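Local structure of DNA mismatch repair protein MLH3 (Saccharomyces cerevisiae S288C, 6RMN) at residues Phe73-Arg87 against Thr116-Thr129. The protein acts in DNA mismatch repair, correcting insertion-deletion loops as a component of the MutLbeta heterodimer. Residues are numbered along the deposited sequence; the frame is centred on the assembly and turned at random.
Sequences FVARDLKDCCIEVDR and TSLLEIKTLPEMLT
E126 lies against one face of the R76 guanidinium. Its OE2 sits over the centre, 3.3 Å above the plane. The salt bridge, R76 NH2 to E126 OE1 at 2.8 Å, rests on charge alone, since no N-H points at the oxygen. The carboxylate plane is turned 44° from the guanidinium. R76 folds back at chi2 (70°) and chi3 (85°), which brings the guanidinium over E126. With an alanine at E126 the carboxylate over the guanidinium is gone, and the R76 side chain would probably lose this charge partner and turn more freely. At the edge of the F73 ring is M127 CE, while P125 CB meets CE2 obliquely at 3.6 Å. Water 1 lies over one face, offset toward the rim, and joins V74 O to E126 N. Further along, L78 CD2 touches L124 CD1 and I121 CG2, and I83 CD1 meets I121 CD1 at 3.6 Å. The backbones pair through L78 N to K122 O (2.7 Å) and a reciprocal I83-L119 couple. Between them the register shifts by two, and water 2 bridges C81 N and I121 O. Strands 76-77 and 82-85 follow one another along the same edge of strand 117-124. On its other edge, K122 and T123 together pair with G106 of strand 106-110, a classic beta bulge in this antiparallel sheet of the C-terminal part of MLH3.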
loop_
_atom_site.group_PDB
_atom_site.type_symbol
_atom_site.label_atom_id
_atom_site.label_comp_id
_atom_site.label_asym_id
_atom_site.label_seq_id
_atom_site.Cartn_x
_atom_site.Cartn_y
_atom_site.Cartn_z
ATOM N N PHE B 73 -36.536 6.727 18.019
ATOM C CA PHE B 73 -36.134 5.337 18.243
ATOM C C PHE B 73 -37.377 4.458 18.378
ATOM O O PHE B 73 -38.204 4.710 19.243
ATOM C CB PHE B 73 -35.190 5.228 19.463
ATOM C CG PHE B 73 -34.454 3.915 19.631
ATOM C CD1 PHE B 73 -33.796 3.322 18.553
ATOM C CD2 PHE B 73 -34.351 3.312 20.877
ATOM C CE1 PHE B 73 -33.111 2.113 18.707
ATOM C CE2 PHE B 73 -33.642 2.117 21.038
ATOM C CZ PHE B 73 -33.042 1.518 19.950
ATOM N N VAL B 74 -37.539 3.478 17.475
ATOM C CA VAL B 74 -38.711 2.588 17.430
ATOM C C VAL B 74 -38.855 1.762 18.727
ATOM O O VAL B 74 -37.874 1.230 19.241
ATOM C CB VAL B 74 -38.716 1.710 16.138
ATOM C CG1 VAL B 74 -39.772 0.605 16.183
ATOM C CG2 VAL B 74 -38.893 2.572 14.888
ATOM N N ALA B 75 -40.089 1.700 19.253
ATOM C CA ALA B 75 -40.460 0.958 20.454
ATOM C C ALA B 75 -41.669 0.053 20.141
ATOM O O ALA B 75 -42.817 0.509 20.141
ATOM C CB ALA B 75 -40.764 1.919 21.599
ATOM N N ARG B 76 -41.384 -1.226 19.827
ATOM C CA ARG B 76 -42.362 -2.265 19.491
ATOM C C ARG B 76 -43.183 -2.702 20.718
ATOM O O ARG B 76 -42.611 -3.098 21.740
ATOM C CB ARG B 76 -41.643 -3.465 18.817
ATOM C CG ARG B 76 -42.521 -4.677 18.450
ATOM C CD ARG B 76 -43.494 -4.434 17.303
ATOM N NE ARG B 76 -42.884 -4.647 15.990
ATOM C CZ ARG B 76 -42.419 -3.676 15.210
ATOM N NH1 ARG B 76 -42.480 -2.409 15.606
ATOM N NH2 ARG B 76 -41.890 -3.963 14.028
ATOM N N ASP B 77 -44.531 -2.626 20.605
ATOM C CA ASP B 77 -45.478 -3.012 21.655
ATOM C C ASP B 77 -45.380 -4.509 21.942
ATOM O O ASP B 77 -45.425 -5.327 21.023
ATOM C CB ASP B 77 -46.920 -2.631 21.273
ATOM C CG ASP B 77 -47.324 -1.197 21.569
ATOM O OD1 ASP B 77 -47.093 -0.731 22.715
ATOM O OD2 ASP B 77 -47.909 -0.552 20.670
ATOM N N LEU B 78 -45.220 -4.848 23.220
ATOM C CA LEU B 78 -45.056 -6.204 23.729
ATOM C C LEU B 78 -46.239 -6.609 24.622
ATOM O O LEU B 78 -46.700 -5.816 25.454
ATOM C CB LEU B 78 -43.721 -6.268 24.494
ATOM C CG LEU B 78 -43.253 -7.589 25.099
ATOM C CD1 LEU B 78 -42.980 -8.647 24.029
ATOM C CD2 LEU B 78 -41.997 -7.363 25.887
ATOM N N LYS B 79 -46.725 -7.846 24.433
ATOM C CA LYS B 79 -47.856 -8.402 25.179
ATOM C C LYS B 79 -47.411 -9.520 26.125
ATOM O O LYS B 79 -46.424 -10.206 25.838
ATOM C CB LYS B 79 -48.935 -8.927 24.204
ATOM C CG LYS B 79 -50.356 -8.869 24.766
ATOM C CD LYS B 79 -51.370 -9.539 23.843
ATOM C CE LYS B 79 -52.750 -9.587 24.461
ATOM N NZ LYS B 79 -53.753 -10.181 23.537
ATOM N N ASP B 80 -48.165 -9.702 27.247
ATOM C CA ASP B 80 -47.988 -10.744 28.273
ATOM C C ASP B 80 -46.527 -10.922 28.713
ATOM O O ASP B 80 -45.953 -12.015 28.606
ATOM C CB ASP B 80 -48.618 -12.081 27.806
ATOM C CG ASP B 80 -48.915 -13.080 28.916
ATOM O OD1 ASP B 80 -49.676 -12.725 29.856
ATOM O OD2 ASP B 80 -48.406 -14.222 28.838
ATOM N N CYS B 81 -45.924 -9.817 29.165
ATOM C CA CYS B 81 -44.550 -9.780 29.642
ATOM C C CYS B 81 -44.537 -9.097 31.003
ATOM O O CYS B 81 -44.489 -7.866 31.101
ATOM C CB CYS B 81 -43.635 -9.083 28.638
ATOM S SG CYS B 81 -41.867 -9.220 29.017
ATOM N N CYS B 82 -44.672 -9.917 32.054
ATOM C CA CYS B 82 -44.690 -9.484 33.446
ATOM C C CYS B 82 -43.598 -10.229 34.191
ATOM O O CYS B 82 -43.545 -11.466 34.165
ATOM C CB CYS B 82 -46.061 -9.704 34.075
ATOM S SG CYS B 82 -47.437 -9.036 33.100
ATOM N N ILE B 83 -42.694 -9.465 34.808
ATOM C CA ILE B 83 -41.542 -10.001 35.521
ATOM C C ILE B 83 -41.670 -9.772 37.025
ATOM O O ILE B 83 -41.937 -8.651 37.463
ATOM C CB ILE B 83 -40.217 -9.440 34.901
ATOM C CG1 ILE B 83 -40.016 -9.959 33.450
ATOM C CG2 ILE B 83 -38.987 -9.747 35.775
ATOM C CD1 ILE B 83 -38.959 -9.238 32.638
ATOM N N GLU B 84 -41.473 -10.842 37.812
ATOM C CA GLU B 84 -41.504 -10.778 39.273
ATOM C C GLU B 84 -40.191 -10.153 39.741
ATOM O O GLU B 84 -39.115 -10.554 39.285
ATOM C CB GLU B 84 -41.686 -12.179 39.879
ATOM C CG GLU B 84 -43.138 -12.601 40.047
ATOM C CD GLU B 84 -43.352 -14.059 40.415
ATOM O OE1 GLU B 84 -42.675 -14.547 41.349
ATOM O OE2 GLU B 84 -44.207 -14.713 39.775
ATOM N N VAL B 85 -40.290 -9.138 40.610
ATOM C CA VAL B 85 -39.146 -8.397 41.154
ATOM C C VAL B 85 -39.239 -8.204 42.678
ATOM O O VAL B 85 -40.345 -8.138 43.220
ATOM C CB VAL B 85 -38.914 -7.036 40.424
ATOM C CG1 VAL B 85 -38.352 -7.236 39.016
ATOM C CG2 VAL B 85 -40.175 -6.171 40.395
ATOM N N ASP B 86 -38.073 -8.068 43.353
ATOM C CA ASP B 86 -37.946 -7.778 44.794
ATOM C C ASP B 86 -38.416 -6.340 45.062
ATOM O O ASP B 86 -38.506 -5.545 44.119
ATOM C CB ASP B 86 -36.465 -7.871 45.236
ATOM C CG ASP B 86 -35.885 -9.265 45.348
ATOM O OD1 ASP B 86 -36.611 -10.180 45.810
ATOM O OD2 ASP B 86 -34.694 -9.438 45.008
ATOM N N ARG B 87 -38.654 -5.990 46.343
ATOM C CA ARG B 87 -39.056 -4.635 46.739
ATOM C C ARG B 87 -37.984 -3.604 46.337
ATOM O O ARG B 87 -38.320 -2.578 45.742
ATOM C CB ARG B 87 -39.389 -4.569 48.240
ATOM C CG ARG B 87 -40.772 -5.138 48.562
ATOM C CD ARG B 87 -41.089 -5.161 50.053
ATOM N NE ARG B 87 -40.518 -6.327 50.737
ATOM C CZ ARG B 87 -41.103 -7.520 50.826
ATOM N NH1 ARG B 87 -42.285 -7.735 50.259
ATOM N NH2 ARG B 87 -40.503 -8.513 51.472
ATOM N N THR B 116 -42.710 -8.979 46.561
ATOM C CA THR B 116 -43.220 -9.845 45.492
ATOM C C THR B 116 -43.977 -9.040 44.416
ATOM O O THR B 116 -45.018 -9.483 43.912
ATOM C CB THR B 116 -44.036 -11.024 46.070
ATOM O OG1 THR B 116 -44.926 -10.560 47.097
ATOM C CG2 THR B 116 -43.148 -12.149 46.593
ATOM N N SER B 117 -43.414 -7.873 44.038
ATOM C CA SER B 117 -43.965 -6.952 43.036
ATOM C C SER B 117 -43.869 -7.491 41.589
ATOM O O SER B 117 -43.294 -8.561 41.355
ATOM C CB SER B 117 -43.282 -5.590 43.145
ATOM O OG SER B 117 -43.474 -5.009 44.423
ATOM N N LEU B 118 -44.454 -6.749 40.628
ATOM C CA LEU B 118 -44.435 -7.106 39.212
ATOM C C LEU B 118 -44.057 -5.942 38.297
ATOM O O LEU B 118 -44.581 -4.836 38.447
ATOM C CB LEU B 118 -45.768 -7.722 38.772
ATOM C CG LEU B 118 -45.911 -9.225 38.977
ATOM C CD1 LEU B 118 -47.364 -9.615 39.059
ATOM C CD2 LEU B 118 -45.224 -10.016 37.864
ATOM N N LEU B 119 -43.156 -6.214 37.336
ATOM C CA LEU B 119 -42.689 -5.278 36.317
ATOM C C LEU B 119 -43.354 -5.664 34.994
ATOM O O LEU B 119 -43.026 -6.701 34.413
ATOM C CB LEU B 119 -41.150 -5.341 36.199
ATOM C CG LEU B 119 -40.467 -4.257 35.373
ATOM C CD1 LEU B 119 -40.411 -2.957 36.125
ATOM C CD2 LEU B 119 -39.055 -4.677 35.006
ATOM N N GLU B 120 -44.320 -4.852 34.550
ATOM C CA GLU B 120 -45.040 -5.108 33.308
ATOM C C GLU B 120 -44.374 -4.344 32.183
ATOM O O GLU B 120 -44.490 -3.119 32.133
ATOM C CB GLU B 120 -46.518 -4.708 33.453
ATOM C CG GLU B 120 -47.387 -4.965 32.231
ATOM C CD GLU B 120 -48.778 -4.362 32.309
ATOM O OE1 GLU B 120 -49.757 -5.105 32.067
ATOM O OE2 GLU B 120 -48.895 -3.149 32.609
ATOM N N ILE B 121 -43.676 -5.060 31.284
ATOM C CA ILE B 121 -43.020 -4.444 30.134
ATOM C C ILE B 121 -44.029 -4.288 29.000
ATOM O O ILE B 121 -44.591 -5.276 28.517
ATOM C CB ILE B 121 -41.695 -5.147 29.717
ATOM C CG1 ILE B 121 -40.596 -4.906 30.769
ATOM C CG2 ILE B 121 -41.207 -4.648 28.368
ATOM C CD1 ILE B 121 -40.360 -6.043 31.670
ATOM N N LYS B 122 -44.261 -3.028 28.603
ATOM C CA LYS B 122 -45.181 -2.612 27.550
ATOM C C LYS B 122 -44.503 -2.491 26.186
ATOM O O LYS B 122 -45.055 -2.974 25.198
ATOM C CB LYS B 122 -45.896 -1.307 27.942
ATOM C CG LYS B 122 -46.840 -1.482 29.133
ATOM C CD LYS B 122 -47.709 -0.259 29.382
ATOM C CE LYS B 122 -48.822 -0.563 30.361
ATOM N NZ LYS B 122 -49.719 0.605 30.569
ATOM N N THR B 123 -43.333 -1.833 26.115
ATOM C CA THR B 123 -42.606 -1.650 24.853
ATOM C C THR B 123 -41.142 -2.041 24.976
ATOM O O THR B 123 -40.551 -1.912 26.047
ATOM C CB THR B 123 -42.732 -0.204 24.287
ATOM O OG1 THR B 123 -41.900 0.696 25.020
ATOM C CG2 THR B 123 -44.172 0.315 24.232
ATOM N N LEU B 124 -40.558 -2.491 23.856
ATOM C CA LEU B 124 -39.146 -2.843 23.734
ATOM C C LEU B 124 -38.632 -2.409 22.373
ATOM O O LEU B 124 -39.385 -2.527 21.414
ATOM C CB LEU B 124 -38.936 -4.357 23.883
ATOM C CG LEU B 124 -38.933 -4.969 25.289
ATOM C CD1 LEU B 124 -38.531 -6.434 25.201
ATOM C CD2 LEU B 124 -37.966 -4.234 26.233
ATOM N N PRO B 125 -37.367 -1.945 22.221
ATOM C CA PRO B 125 -36.874 -1.621 20.867
ATOM C C PRO B 125 -36.666 -2.911 20.064
ATOM O O PRO B 125 -36.564 -3.981 20.665
ATOM C CB PRO B 125 -35.556 -0.895 21.133
ATOM C CG PRO B 125 -35.076 -1.436 22.427
ATOM C CD PRO B 125 -36.313 -1.748 23.242
ATOM N N GLU B 126 -36.646 -2.824 18.730
ATOM C CA GLU B 126 -36.507 -3.987 17.839
ATOM C C GLU B 126 -35.282 -4.883 18.140
ATOM O O GLU B 126 -35.431 -6.102 18.149
ATOM C CB GLU B 126 -36.536 -3.565 16.360
ATOM C CG GLU B 126 -37.906 -3.073 15.902
ATOM C CD GLU B 126 -38.913 -4.155 15.552
ATOM O OE1 GLU B 126 -39.124 -4.402 14.343
ATOM O OE2 GLU B 126 -39.499 -4.751 16.485
ATOM N N MET B 127 -34.108 -4.287 18.421
ATOM C CA MET B 127 -32.873 -4.999 18.783
ATOM C C MET B 127 -33.133 -5.906 19.977
ATOM O O MET B 127 -32.796 -7.091 19.931
ATOM C CB MET B 127 -31.797 -4.010 19.250
ATOM C CG MET B 127 -31.006 -3.356 18.177
ATOM S SD MET B 127 -29.994 -2.101 19.021
ATOM C CE MET B 127 -30.157 -0.733 17.844
ATOM N N LEU B 128 -33.686 -5.324 21.062
ATOM C CA LEU B 128 -33.951 -6.018 22.312
ATOM C C LEU B 128 -35.063 -7.064 22.195
ATOM O O LEU B 128 -34.954 -8.113 22.825
ATOM C CB LEU B 128 -34.203 -5.019 23.458
ATOM C CG LEU B 128 -34.038 -5.551 24.908
ATOM C CD1 LEU B 128 -32.712 -6.305 25.095
ATOM C CD2 LEU B 128 -34.105 -4.421 25.914
ATOM N N THR B 129 -36.096 -6.804 21.361
ATOM C CA THR B 129 -37.191 -7.747 21.102
ATOM C C THR B 129 -36.618 -9.034 20.523
ATOM O O THR B 129 -36.980 -10.107 20.994
ATOM C CB THR B 129 -38.276 -7.132 20.185
ATOM O OG1 THR B 129 -38.765 -5.920 20.760
ATOM C CG2 THR B 129 -39.454 -8.078 19.960
HETATM O O HOH W 1 -36.051 0.125 17.613
HETATM O O HOH W 2 -46.569 -7.153 28.722
#